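Local coordinates for protein excinuclease ABC, subunit A. (Deinococcus radiodurans, PDB 2VF7) that probably recognises damaged DNA in nucleotide excision repair, as a zinc-containing UvrA-type ABC ATPase that binds and hydrolyses ATP, at residues A[98-101]-A[102-105]; A[721-724]-A[725-728]; A[730-733]-A[734-737]; A[769-772]-A[773-777]. The protein carries 1 engineered substitution. All coordinates share one frame; numbering follows the deposited sequence.

Contacts 1, 2 and 3 each touch the same ADP molecule, whereas contact 4 lies apart from it on helix 766-781, the side chain of Val769 being about 13 Å from the ADP. Contact 1 is a surface loop after strand 94-96 and reaches the nucleotide with a guanidinium. Contacts 2 and 3 are largely buried neighbours: the turn of 721-728 leads into the helix start of 730-737, Leu722 packs on Leu731, and water-mediated bonds carry both to the ribose. Contact 4, partly buried, does not touch the ADP; its chemistry is backbone helix bonding, a folded-back glutamine and a leucine pair, as suits the helix of a beta-alpha-beta unit.

Contact 1 of 4, residues A[98-101]-A[102-105]; sequences QQAR and GTPT. With ADP (adenosine-5'-diphosphate), chain E.
Thr103 turns its hydroxyl back under the peptide of Ala100, and this is the tight part of the loop. Its OG1 donates to Ala100 O at 2.8 Å, arriving in the carbonyl plane on a lone pair, with a C=O...O angle of 135°. The chi1 of 53° sets OG1 between the backbone N and the carbonyl carbon, and from there it can reach back three residues. Thr103 N adds a weak, bent bond to the same Ala100 O at 3.1 Å, so one carbonyl oxygen takes both the backbone N-H and the hydroxyl of Thr103. The aliphatic arm of Gln99 passes obliquely by the hydroxyl, its CG 3.6 Å from Thr103 OG1, while its carboxamide lies beside the Pro104 carbonyl and near Tyr72 of the second subunit.

Packing slackens toward the solvent. The methyl of Ala100 comes no closer than 4.1 Å, CB to Thr103 OG1, and the CB of Pro104 is directed away from 98-101. Arg101 departs differently, toward the nucleotide: bent at chi2 and chi3, it brings NH2 to ADP O1A at 3.0 Å, the phosphate oxygen sitting at the guanidinium edge and in its plane. Arg101 NH2 is equally near ADP N7, at 3.0 Å. A loop that follows edge strand 94-96, borders the nucleotide and leads to helix 110-113 is consistent with the Q-loop of ABC ATPases.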
loop_
_atom_site.group_PDB
_atom_site.type_symbol
_atom_site.label_atom_id
_atom_site.label_comp_id
_atom_site.label_asym_id
_atom_site.label_seq_id
_atom_site.Cartn_x
_atom_site.Cartn_y
_atom_site.Cartn_z
ATOM N N GLN A 98 -11.593 14.152 -5.230
ATOM C CA GLN A 98 -12.185 13.388 -6.331
ATOM C C GLN A 98 -11.263 12.267 -6.759
ATOM O O GLN A 98 -10.039 12.396 -6.693
ATOM C CB GLN A 98 -12.500 14.293 -7.523
ATOM C CG GLN A 98 -13.188 13.578 -8.694
ATOM C CD GLN A 98 -14.410 14.310 -9.184
ATOM O OE1 GLN A 98 -14.380 14.917 -10.246
ATOM N NE2 GLN A 98 -15.497 14.274 -8.401
ATOM N N GLN A 99 -11.855 11.168 -7.210
ATOM C CA GLN A 99 -11.105 10.036 -7.726
ATOM C C GLN A 99 -10.594 10.296 -9.152
ATOM O O GLN A 99 -11.163 11.100 -9.900
ATOM C CB GLN A 99 -12.006 8.804 -7.711
ATOM C CG GLN A 99 -11.343 7.511 -7.281
ATOM C CD GLN A 99 -12.344 6.363 -7.271
ATOM O OE1 GLN A 99 -12.734 5.855 -8.330
ATOM N NE2 GLN A 99 -12.782 5.958 -6.068
ATOM N N ALA A 100 -9.527 9.591 -9.519
ATOM C CA ALA A 100 -8.863 9.757 -10.820
ATOM C C ALA A 100 -9.759 9.478 -12.039
ATOM O O ALA A 100 -10.407 8.438 -12.121
ATOM C CB ALA A 100 -7.607 8.889 -10.884
ATOM N N ARG A 101 -9.791 10.444 -12.956
ATOM C CA ARG A 101 -10.348 10.338 -14.322
ATOM C C ARG A 101 -10.961 9.013 -14.791
ATOM O O ARG A 101 -12.151 8.973 -15.148
ATOM C CB ARG A 101 -9.276 10.741 -15.331
ATOM C CG ARG A 101 -9.782 11.505 -16.519
ATOM C CD ARG A 101 -10.067 12.944 -16.158
ATOM N NE ARG A 101 -9.589 13.827 -17.207
ATOM C CZ ARG A 101 -9.487 15.139 -17.102
ATOM N NH1 ARG A 101 -9.847 15.755 -15.995
ATOM N NH2 ARG A 101 -9.021 15.840 -18.122
ATOM N N GLY A 102 -10.170 7.941 -14.814
ATOM C CA GLY A 102 -10.648 6.693 -15.407
ATOM C C GLY A 102 -10.702 5.486 -14.502
ATOM O O GLY A 102 -10.338 4.382 -14.916
ATOM N N THR A 103 -11.169 5.681 -13.271
ATOM C CA THR A 103 -11.224 4.594 -12.278
ATOM C C THR A 103 -12.663 4.272 -11.855
ATOM O O THR A 103 -13.518 5.166 -11.818
ATOM C CB THR A 103 -10.365 4.919 -11.032
ATOM O OG1 THR A 103 -10.738 6.199 -10.524
ATOM C CG2 THR A 103 -8.894 4.957 -11.393
ATOM N N PRO A 104 -12.936 2.995 -11.532
ATOM C CA PRO A 104 -14.263 2.665 -11.006
ATOM C C PRO A 104 -14.414 3.167 -9.570
ATOM O O PRO A 104 -13.465 3.043 -8.783
ATOM C CB PRO A 104 -14.281 1.133 -11.037
ATOM C CG PRO A 104 -12.847 0.729 -10.946
ATOM C CD PRO A 104 -12.056 1.813 -11.623
ATOM N N THR A 105 -15.569 3.752 -9.237
ATOM C CA THR A 105 -15.855 4.096 -7.838
ATOM C C THR A 105 -16.079 2.785 -7.074
ATOM O O THR A 105 -16.732 1.866 -7.579
ATOM C CB THR A 105 -17.069 5.064 -7.665
ATOM O OG1 THR A 105 -16.824 6.294 -8.362
ATOM C CG2 THR A 105 -17.303 5.407 -6.188
HETATM P PB ADP E . -8.857 21.322 -18.574
HETATM O O1B ADP E . -8.973 22.819 -18.607
HETATM O O2B ADP E . -9.893 20.618 -19.399
HETATM O O3B ADP E . -8.772 20.783 -17.158
HETATM P PA ADP E . -6.990 19.439 -19.462
HETATM O O1A ADP E . -8.175 18.507 -19.199
HETATM O O2A ADP E . -5.721 19.223 -18.705
HETATM O O3A ADP E . -7.447 20.967 -19.285
HETATM O "O5'" ADP E . -6.610 19.254 -21.014
HETATM C "C5'" ADP E . -5.345 19.586 -21.593
HETATM C "C4'" ADP E . -4.858 18.391 -22.397
HETATM O "O4'" ADP E . -4.522 17.340 -21.483
HETATM C "C3'" ADP E . -5.881 17.796 -23.365
HETATM O "O3'" ADP E . -5.248 17.411 -24.610
HETATM C "C2'" ADP E . -6.389 16.584 -22.596
HETATM O "O2'" ADP E . -6.961 15.577 -23.424
HETATM C "C1'" ADP E . -5.134 16.114 -21.870
HETATM N N9 ADP E . -5.413 15.332 -20.650
HETATM C C8 ADP E . -6.068 15.789 -19.561
HETATM N N7 ADP E . -6.188 14.852 -18.600
HETATM C C5 ADP E . -5.576 13.756 -19.088
HETATM C C6 ADP E . -5.299 12.407 -18.566
HETATM N N6 ADP E . -5.746 12.046 -17.334
HETATM N N1 ADP E . -4.625 11.560 -19.362
HETATM C C2 ADP E . -4.180 11.903 -20.594
HETATM N N3 ADP E . -4.383 13.116 -21.125
HETATM C C4 ADP E . -5.058 14.072 -20.426
#

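Contact 2 of 4, residues A[721-724]-A[725-728]; sequences YLRL and GQPA. With ADP (adenosine-5'-diphosphate), chain E.
Two backbone-directed hydrogen bonds tie Gln726 to Arg723. Gln726 N donates to Arg723 O at 2.9 Å, coming from well above the carbonyl plane, and closes a type I beta turn over 723-726. In return Gln726 OE1 takes a long, weak but straight bond from Arg723 N at 3.4 Å. The other end of the amide serves the ligand: Gln726 NE2 gives a nearly linear bond (175°) to ADP O2' at 3.1 Å, and makes a weak one to Glu730 OE2. With CG anti to the backbone N (chi1 -169°) and the rest of the chain extended, the carboxamide spans from turn to ribose.

The turn sits in the loop that leads to helix 733-743, whose start carries the ABC signature sequence, and through Gln726 it places an amide on the ribose.

Water bonds extend the polar network. One water donates to Tyr721 O and to Gln726 OE1, 2.8 Å from each, and also bonds ADP O3'; a second bridges Arg723 O and Gln726 O.

Flat groups stack as well. The Arg723 guanidinium lies over the Gln726 amide with the planes 15° apart, Arg723 NH2 being 4.0 Å from Gln726 CD. In van der Waals contact, the Leu722 CD2 methyl lies 3.4 Å from Gln726 OE1, its chain crossing the glutamine at about a right angle, and the Tyr721 ring approaches the ribose obliquely near ADP C3'.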
loop_
_atom_site.group_PDB
_atom_site.type_symbol
_atom_site.label_atom_id
_atom_site.label_comp_id
_atom_site.label_asym_id
_atom_site.label_seq_id
_atom_site.Cartn_x
_atom_site.Cartn_y
_atom_site.Cartn_z
ATOM N N TYR A 721 -9.560 19.369 -29.925
ATOM C CA TYR A 721 -8.263 19.119 -29.303
ATOM C C TYR A 721 -8.029 17.637 -29.028
ATOM O O TYR A 721 -6.896 17.219 -28.801
ATOM C CB TYR A 721 -8.089 19.985 -28.029
ATOM C CG TYR A 721 -9.085 19.711 -26.917
ATOM C CD1 TYR A 721 -8.782 18.830 -25.883
ATOM C CD2 TYR A 721 -10.332 20.330 -26.909
ATOM C CE1 TYR A 721 -9.689 18.576 -24.874
ATOM C CE2 TYR A 721 -11.246 20.071 -25.919
ATOM C CZ TYR A 721 -10.923 19.200 -24.901
ATOM O OH TYR A 721 -11.844 18.960 -23.907
ATOM N N LEU A 722 -9.098 16.842 -29.062
ATOM C CA LEU A 722 -8.992 15.429 -28.761
ATOM C C LEU A 722 -8.388 14.639 -29.921
ATOM O O LEU A 722 -8.538 15.043 -31.069
ATOM C CB LEU A 722 -10.362 14.862 -28.367
ATOM C CG LEU A 722 -10.971 15.388 -27.070
ATOM C CD1 LEU A 722 -12.282 14.718 -26.810
ATOM C CD2 LEU A 722 -10.035 15.139 -25.901
ATOM N N ARG A 723 -7.739 13.511 -29.601
ATOM C CA ARG A 723 -7.119 12.620 -30.572
ATOM C C ARG A 723 -8.027 11.437 -30.899
ATOM O O ARG A 723 -8.648 10.846 -30.016
ATOM C CB ARG A 723 -5.760 12.106 -30.065
ATOM C CG ARG A 723 -4.682 13.176 -29.958
ATOM C CD ARG A 723 -3.322 12.593 -29.558
ATOM N NE ARG A 723 -3.308 12.139 -28.168
ATOM C CZ ARG A 723 -3.157 12.940 -27.097
ATOM N NH1 ARG A 723 -2.987 14.266 -27.240
ATOM N NH2 ARG A 723 -3.192 12.417 -25.873
ATOM N N LEU A 724 -8.102 11.094 -32.181
ATOM C CA LEU A 724 -8.985 10.035 -32.675
ATOM C C LEU A 724 -8.931 8.747 -31.861
ATOM O O LEU A 724 -9.962 8.176 -31.539
ATOM C CB LEU A 724 -8.654 9.747 -34.147
ATOM C CG LEU A 724 -9.528 10.511 -35.128
ATOM C CD1 LEU A 724 -9.624 11.954 -34.713
ATOM C CD2 LEU A 724 -8.984 10.351 -36.534
ATOM N N GLY A 725 -7.723 8.315 -31.523
ATOM C CA GLY A 725 -7.479 7.097 -30.749
ATOM C C GLY A 725 -7.305 7.312 -29.246
ATOM O O GLY A 725 -7.028 6.365 -28.512
ATOM N N GLN A 726 -7.475 8.547 -28.774
ATOM C CA GLN A 726 -7.226 8.865 -27.354
ATOM C C GLN A 726 -8.108 7.962 -26.511
ATOM O O GLN A 726 -9.317 7.951 -26.716
ATOM C CB GLN A 726 -7.488 10.346 -27.064
ATOM C CG GLN A 726 -6.996 10.768 -25.694
ATOM C CD GLN A 726 -7.117 12.251 -25.399
ATOM O OE1 GLN A 726 -7.310 13.088 -26.295
ATOM N NE2 GLN A 726 -6.964 12.591 -24.128
ATOM N N PRO A 727 -7.509 7.166 -25.587
ATOM C CA PRO A 727 -8.291 6.191 -24.827
ATOM C C PRO A 727 -9.342 6.883 -23.973
ATOM O O PRO A 727 -9.113 7.996 -23.527
ATOM C CB PRO A 727 -7.254 5.551 -23.898
ATOM C CG PRO A 727 -5.967 5.822 -24.507
ATOM C CD PRO A 727 -6.101 7.153 -25.169
ATOM N N ALA A 728 -10.459 6.201 -23.730
ATOM C CA ALA A 728 -11.599 6.735 -22.987
ATOM C C ALA A 728 -11.310 6.951 -21.506
ATOM O O ALA A 728 -11.972 7.737 -20.830
ATOM C CB ALA A 728 -12.778 5.781 -23.146
HETATM P PB ADP E . -8.857 21.322 -18.574
HETATM O O1B ADP E . -8.973 22.819 -18.607
HETATM O O2B ADP E . -9.893 20.618 -19.399
HETATM O O3B ADP E . -8.772 20.783 -17.158
HETATM P PA ADP E . -6.990 19.439 -19.462
HETATM O O1A ADP E . -8.175 18.507 -19.199
HETATM O O2A ADP E . -5.721 19.223 -18.705
HETATM O O3A ADP E . -7.447 20.967 -19.285
HETATM O "O5'" ADP E . -6.610 19.254 -21.014
HETATM C "C5'" ADP E . -5.345 19.586 -21.593
HETATM C "C4'" ADP E . -4.858 18.391 -22.397
HETATM O "O4'" ADP E . -4.522 17.340 -21.483
HETATM C "C3'" ADP E . -5.881 17.796 -23.365
HETATM O "O3'" ADP E . -5.248 17.411 -24.610
HETATM C "C2'" ADP E . -6.389 16.584 -22.596
HETATM O "O2'" ADP E . -6.961 15.577 -23.424
HETATM C "C1'" ADP E . -5.134 16.114 -21.870
HETATM N N9 ADP E . -5.413 15.332 -20.650
HETATM C C8 ADP E . -6.068 15.789 -19.561
HETATM N N7 ADP E . -6.188 14.852 -18.600
HETATM C C5 ADP E . -5.576 13.756 -19.088
HETATM C C6 ADP E . -5.299 12.407 -18.566
HETATM N N6 ADP E . -5.746 12.046 -17.334
HETATM N N1 ADP E . -4.625 11.560 -19.362
HETATM C C2 ADP E . -4.180 11.903 -20.594
HETATM N N3 ADP E . -4.383 13.116 -21.125
HETATM C C4 ADP E . -5.058 14.072 -20.426
HETATM O O HOH W 1 -6.151 15.595 -26.693
HETATM O O HOH W 2 -10.761 9.490 -28.119
#

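Contact 3 of 4, residues A[730-733]-A[734-737]; sequences ELSG and GEAQ. With ADP (adenosine-5'-diphosphate), chain E.
Glu735 reaches back over the start of its own helix to Ser732. Its OE1 accepts Ser732 N at 3.3 Å in a straight bond (166°), the N-H descending on it from above the carboxylate plane. Ser732 OG lies against the same group, 3.2 Å from Glu735 CD. Ser732 is the N-cap, so the glutamate three residues on supplies one of the two bonds of a capping box. Leu731 crosses the glutamate at about a right angle, its CD2 3.6 Å from Glu735 OE1.

Residues 731-735 read LSGGE, the ABC signature motif, and the ADP before them is held by the P-loop of the other half of the same chain, through Gly46 and Lys49 among others. A water joins the two sides: it donates to Glu735 OE1 and Glu730 O and sits 2.7 Å from ADP O2'. The extended arm of Glu730 lies along the adenine, Glu730 CD 3.2 Å from ADP C2.

Further out, Tyr721 OH bonds Glu735 OE2 and fixes the rotation of the carboxylate. The first turn is closed by a weak bond from Ala736 N to Ser732 O, followed by Gln737 N to Gly733 O at 3.0 Å, while the side chain of Gln737 is tied to Asp758 O.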
loop_
_atom_site.group_PDB
_atom_site.type_symbol
_atom_site.label_atom_id
_atom_site.label_comp_id
_atom_site.label_asym_id
_atom_site.label_seq_id
_atom_site.Cartn_x
_atom_site.Cartn_y
_atom_site.Cartn_z
ATOM N N GLU A 730 -8.868 8.403 -20.306
ATOM C CA GLU A 730 -8.235 9.729 -20.192
ATOM C C GLU A 730 -9.248 10.864 -20.305
ATOM O O GLU A 730 -8.863 12.022 -20.409
ATOM C CB GLU A 730 -7.204 9.903 -21.328
ATOM C CG GLU A 730 -6.057 8.925 -21.265
ATOM C CD GLU A 730 -4.940 9.222 -22.226
ATOM O OE1 GLU A 730 -3.829 8.665 -22.035
ATOM O OE2 GLU A 730 -5.148 9.998 -23.187
ATOM N N LEU A 731 -10.543 10.546 -20.339
ATOM C CA LEU A 731 -11.552 11.571 -20.658
ATOM C C LEU A 731 -12.475 11.887 -19.498
ATOM O O LEU A 731 -12.812 11.019 -18.705
ATOM C CB LEU A 731 -12.365 11.210 -21.902
ATOM C CG LEU A 731 -11.693 10.855 -23.240
ATOM C CD1 LEU A 731 -12.740 10.716 -24.309
ATOM C CD2 LEU A 731 -10.652 11.845 -23.707
ATOM N N SER A 732 -12.877 13.142 -19.415
ATOM C CA SER A 732 -13.689 13.640 -18.312
ATOM C C SER A 732 -15.148 13.344 -18.615
ATOM O O SER A 732 -15.462 12.771 -19.655
ATOM C CB SER A 732 -13.497 15.141 -18.178
ATOM O OG SER A 732 -13.637 15.765 -19.448
ATOM N N GLY A 733 -16.049 13.740 -17.729
ATOM C CA GLY A 733 -17.454 13.439 -17.949
ATOM C C GLY A 733 -18.066 14.232 -19.090
ATOM O O GLY A 733 -18.821 13.675 -19.895
ATOM N N GLY A 734 -17.722 15.519 -19.151
ATOM C CA GLY A 734 -18.194 16.444 -20.169
ATOM C C GLY A 734 -17.662 16.214 -21.577
ATOM O O GLY A 734 -18.374 16.506 -22.555
ATOM N N GLU A 735 -16.425 15.714 -21.681
ATOM C CA GLU A 735 -15.830 15.279 -22.952
ATOM C C GLU A 735 -16.572 14.078 -23.487
ATOM O O GLU A 735 -16.875 14.039 -24.664
ATOM C CB GLU A 735 -14.344 14.949 -22.804
ATOM C CG GLU A 735 -13.472 16.187 -22.782
ATOM C CD GLU A 735 -12.042 15.984 -22.262
ATOM O OE1 GLU A 735 -11.612 14.866 -21.914
ATOM O OE2 GLU A 735 -11.316 16.991 -22.214
ATOM N N ALA A 736 -16.887 13.111 -22.620
ATOM C CA ALA A 736 -17.662 11.926 -23.041
ATOM C C ALA A 736 -19.115 12.225 -23.394
ATOM O O ALA A 736 -19.674 11.610 -24.315
ATOM C CB ALA A 736 -17.600 10.845 -21.996
ATOM N N GLN A 737 -19.737 13.135 -22.652
ATOM C CA GLN A 737 -21.115 13.555 -22.936
ATOM C C GLN A 737 -21.242 14.169 -24.338
ATOM O O GLN A 737 -22.152 13.828 -25.095
ATOM C CB GLN A 737 -21.624 14.542 -21.871
ATOM C CG GLN A 737 -23.109 14.918 -22.046
ATOM C CD GLN A 737 -23.814 15.354 -20.751
ATOM O OE1 GLN A 737 -23.177 15.560 -19.709
ATOM N NE2 GLN A 737 -25.151 15.468 -20.818
HETATM P PB ADP E . -8.857 21.322 -18.574
HETATM O O1B ADP E . -8.973 22.819 -18.607
HETATM O O2B ADP E . -9.893 20.618 -19.399
HETATM O O3B ADP E . -8.772 20.783 -17.158
HETATM P PA ADP E . -6.990 19.439 -19.462
HETATM O O1A ADP E . -8.175 18.507 -19.199
HETATM O O2A ADP E . -5.721 19.223 -18.705
HETATM O O3A ADP E . -7.447 20.967 -19.285
HETATM O "O5'" ADP E . -6.610 19.254 -21.014
HETATM C "C5'" ADP E . -5.345 19.586 -21.593
HETATM C "C4'" ADP E . -4.858 18.391 -22.397
HETATM O "O4'" ADP E . -4.522 17.340 -21.483
HETATM C "C3'" ADP E . -5.881 17.796 -23.365
HETATM O "O3'" ADP E . -5.248 17.411 -24.610
HETATM C "C2'" ADP E . -6.389 16.584 -22.596
HETATM O "O2'" ADP E . -6.961 15.577 -23.424
HETATM C "C1'" ADP E . -5.134 16.114 -21.870
HETATM N N9 ADP E . -5.413 15.332 -20.650
HETATM C C8 ADP E . -6.068 15.789 -19.561
HETATM N N7 ADP E . -6.188 14.852 -18.600
HETATM C C5 ADP E . -5.576 13.756 -19.088
HETATM C C6 ADP E . -5.299 12.407 -18.566
HETATM N N6 ADP E . -5.746 12.046 -17.334
HETATM N N1 ADP E . -4.625 11.560 -19.362
HETATM C C2 ADP E . -4.180 11.903 -20.594
HETATM N N3 ADP E . -4.383 13.116 -21.125
HETATM C C4 ADP E . -5.058 14.072 -20.426
HETATM O O HOH W 3 -8.900 14.507 -21.817
#

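Contact 4 of 4, residues A[769-772]-A[773-777]; sequences VERL and QRQLV
Leu772 O is gripped by two amides of the next turn, Leu776 N at 3.2 Å in the carbonyl plane and, weakly, Gln775 N at 3.1 Å. One residue back, Arg771 O is served by a side chain instead: Gln775 NE2 donates to it at 2.9 Å with an N-H...O angle of 160°, the bond lying close to both the carbonyl and the amide planes. Gln775 folds over for this, with chi1 at -36° and a bend at chi2, and its CG rides along the same carbonyl. Gln773 N bonds Val769 O in regular helical fashion at 2.8 Å.

Arg774 bends at chi3 and lays its guanidinium over the backbone, Arg771 CA 3.8 Å above the plane and off toward the rim. The two arginine planes stand 52° apart, not stacked, and the Arg771 end goes to Glu716 O. On the buried side, Leu772 CD1 meets Leu776 CD1 at 3.8 Å.

Helix 766-781 links strands 753-758 and 785-789 in a beta-alpha-beta unit. Glu770 OE1 bonds Tyr484 and OE2 has a weak, long ion pair with Arg489; OE2 stays 5.2 Å from Arg774 NH1, so any attraction between these charges is probably modest, and local cohesion rests on backbone bonds, the glutamine and the leucines.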
loop_
_atom_site.group_PDB
_atom_site.type_symbol
_atom_site.label_atom_id
_atom_site.label_comp_id
_atom_site.label_asym_id
_atom_site.label_seq_id
_atom_site.Cartn_x
_atom_site.Cartn_y
_atom_site.Cartn_z
ATOM N N VAL A 769 -20.041 27.202 -23.382
ATOM C CA VAL A 769 -21.455 26.848 -23.424
ATOM C C VAL A 769 -22.181 27.561 -24.556
ATOM O O VAL A 769 -23.099 26.999 -25.147
ATOM C CB VAL A 769 -22.182 26.946 -22.025
ATOM C CG1 VAL A 769 -21.255 27.397 -20.924
ATOM C CG2 VAL A 769 -23.448 27.809 -22.076
ATOM N N GLU A 770 -21.730 28.772 -24.882
ATOM C CA GLU A 770 -22.201 29.490 -26.056
ATOM C C GLU A 770 -22.116 28.633 -27.337
ATOM O O GLU A 770 -23.090 28.543 -28.094
ATOM C CB GLU A 770 -21.433 30.808 -26.225
ATOM C CG GLU A 770 -21.436 31.714 -24.977
ATOM C CD GLU A 770 -21.193 33.202 -25.281
ATOM O OE1 GLU A 770 -21.415 34.029 -24.363
ATOM O OE2 GLU A 770 -20.774 33.554 -26.412
ATOM N N ARG A 771 -20.964 28.004 -27.560
ATOM C CA ARG A 771 -20.761 27.090 -28.691
ATOM C C ARG A 771 -21.629 25.823 -28.596
ATOM O O ARG A 771 -22.072 25.294 -29.620
ATOM C CB ARG A 771 -19.273 26.711 -28.820
ATOM C CG ARG A 771 -18.892 25.905 -30.086
ATOM C CD ARG A 771 -17.581 25.092 -29.913
ATOM N NE ARG A 771 -16.468 25.560 -30.750
ATOM C CZ ARG A 771 -16.356 25.341 -32.067
ATOM N NH1 ARG A 771 -17.307 24.686 -32.728
ATOM N NH2 ARG A 771 -15.305 25.796 -32.742
ATOM N N LEU A 772 -21.868 25.333 -27.381
ATOM C CA LEU A 772 -22.709 24.149 -27.184
ATOM C C LEU A 772 -24.192 24.452 -27.469
ATOM O O LEU A 772 -24.886 23.663 -28.118
ATOM C CB LEU A 772 -22.535 23.595 -25.755
ATOM C CG LEU A 772 -23.008 22.190 -25.331
ATOM C CD1 LEU A 772 -24.502 22.133 -25.071
ATOM C CD2 LEU A 772 -22.577 21.107 -26.328
ATOM N N GLN A 773 -24.653 25.598 -26.969
ATOM C CA GLN A 773 -26.040 26.044 -27.104
ATOM C C GLN A 773 -26.504 26.233 -28.568
ATOM O O GLN A 773 -27.673 25.986 -28.885
ATOM C CB GLN A 773 -26.244 27.325 -26.287
ATOM C CG GLN A 773 -27.700 27.709 -26.050
ATOM C CD GLN A 773 -28.302 27.101 -24.782
ATOM O OE1 GLN A 773 -29.247 26.306 -24.848
ATOM N NE2 GLN A 773 -27.779 27.498 -23.626
ATOM N N ARG A 774 -25.599 26.668 -29.445
ATOM C CA ARG A 774 -25.897 26.795 -30.876
ATOM C C ARG A 774 -26.216 25.449 -31.516
ATOM O O ARG A 774 -26.995 25.372 -32.469
ATOM C CB ARG A 774 -24.725 27.415 -31.635
ATOM C CG ARG A 774 -24.338 28.804 -31.182
ATOM C CD ARG A 774 -23.517 29.521 -32.250
ATOM N NE ARG A 774 -22.102 29.139 -32.262
ATOM C CZ ARG A 774 -21.154 29.724 -31.531
ATOM N NH1 ARG A 774 -21.461 30.722 -30.703
ATOM N NH2 ARG A 774 -19.891 29.300 -31.618
ATOM N N GLN A 775 -25.589 24.390 -31.018
ATOM C CA GLN A 775 -25.826 23.061 -31.565
ATOM C C GLN A 775 -27.161 22.506 -31.057
ATOM O O GLN A 775 -27.855 21.787 -31.783
ATOM C CB GLN A 775 -24.661 22.091 -31.272
ATOM C CG GLN A 775 -23.232 22.692 -31.292
ATOM C CD GLN A 775 -22.867 23.445 -32.572
ATOM O OE1 GLN A 775 -23.197 23.025 -33.695
ATOM N NE2 GLN A 775 -22.154 24.564 -32.404
ATOM N N LEU A 776 -27.514 22.848 -29.817
ATOM C CA LEU A 776 -28.813 22.476 -29.258
ATOM C C LEU A 776 -29.936 23.192 -29.987
ATOM O O LEU A 776 -31.005 22.625 -30.167
ATOM C CB LEU A 776 -28.884 22.746 -27.743
ATOM C CG LEU A 776 -27.994 21.910 -26.805
ATOM C CD1 LEU A 776 -28.277 22.194 -25.350
ATOM C CD2 LEU A 776 -28.096 20.409 -27.070
ATOM N N VAL A 777 -29.688 24.434 -30.405
ATOM C CA VAL A 777 -30.610 25.177 -31.276
ATOM C C VAL A 777 -30.824 24.445 -32.610
ATOM O O VAL A 777 -31.958 24.256 -33.041
ATOM C CB VAL A 777 -30.115 26.621 -31.522
ATOM C CG1 VAL A 777 -30.906 27.291 -32.605
ATOM C CG2 VAL A 777 -30.214 27.440 -30.243
#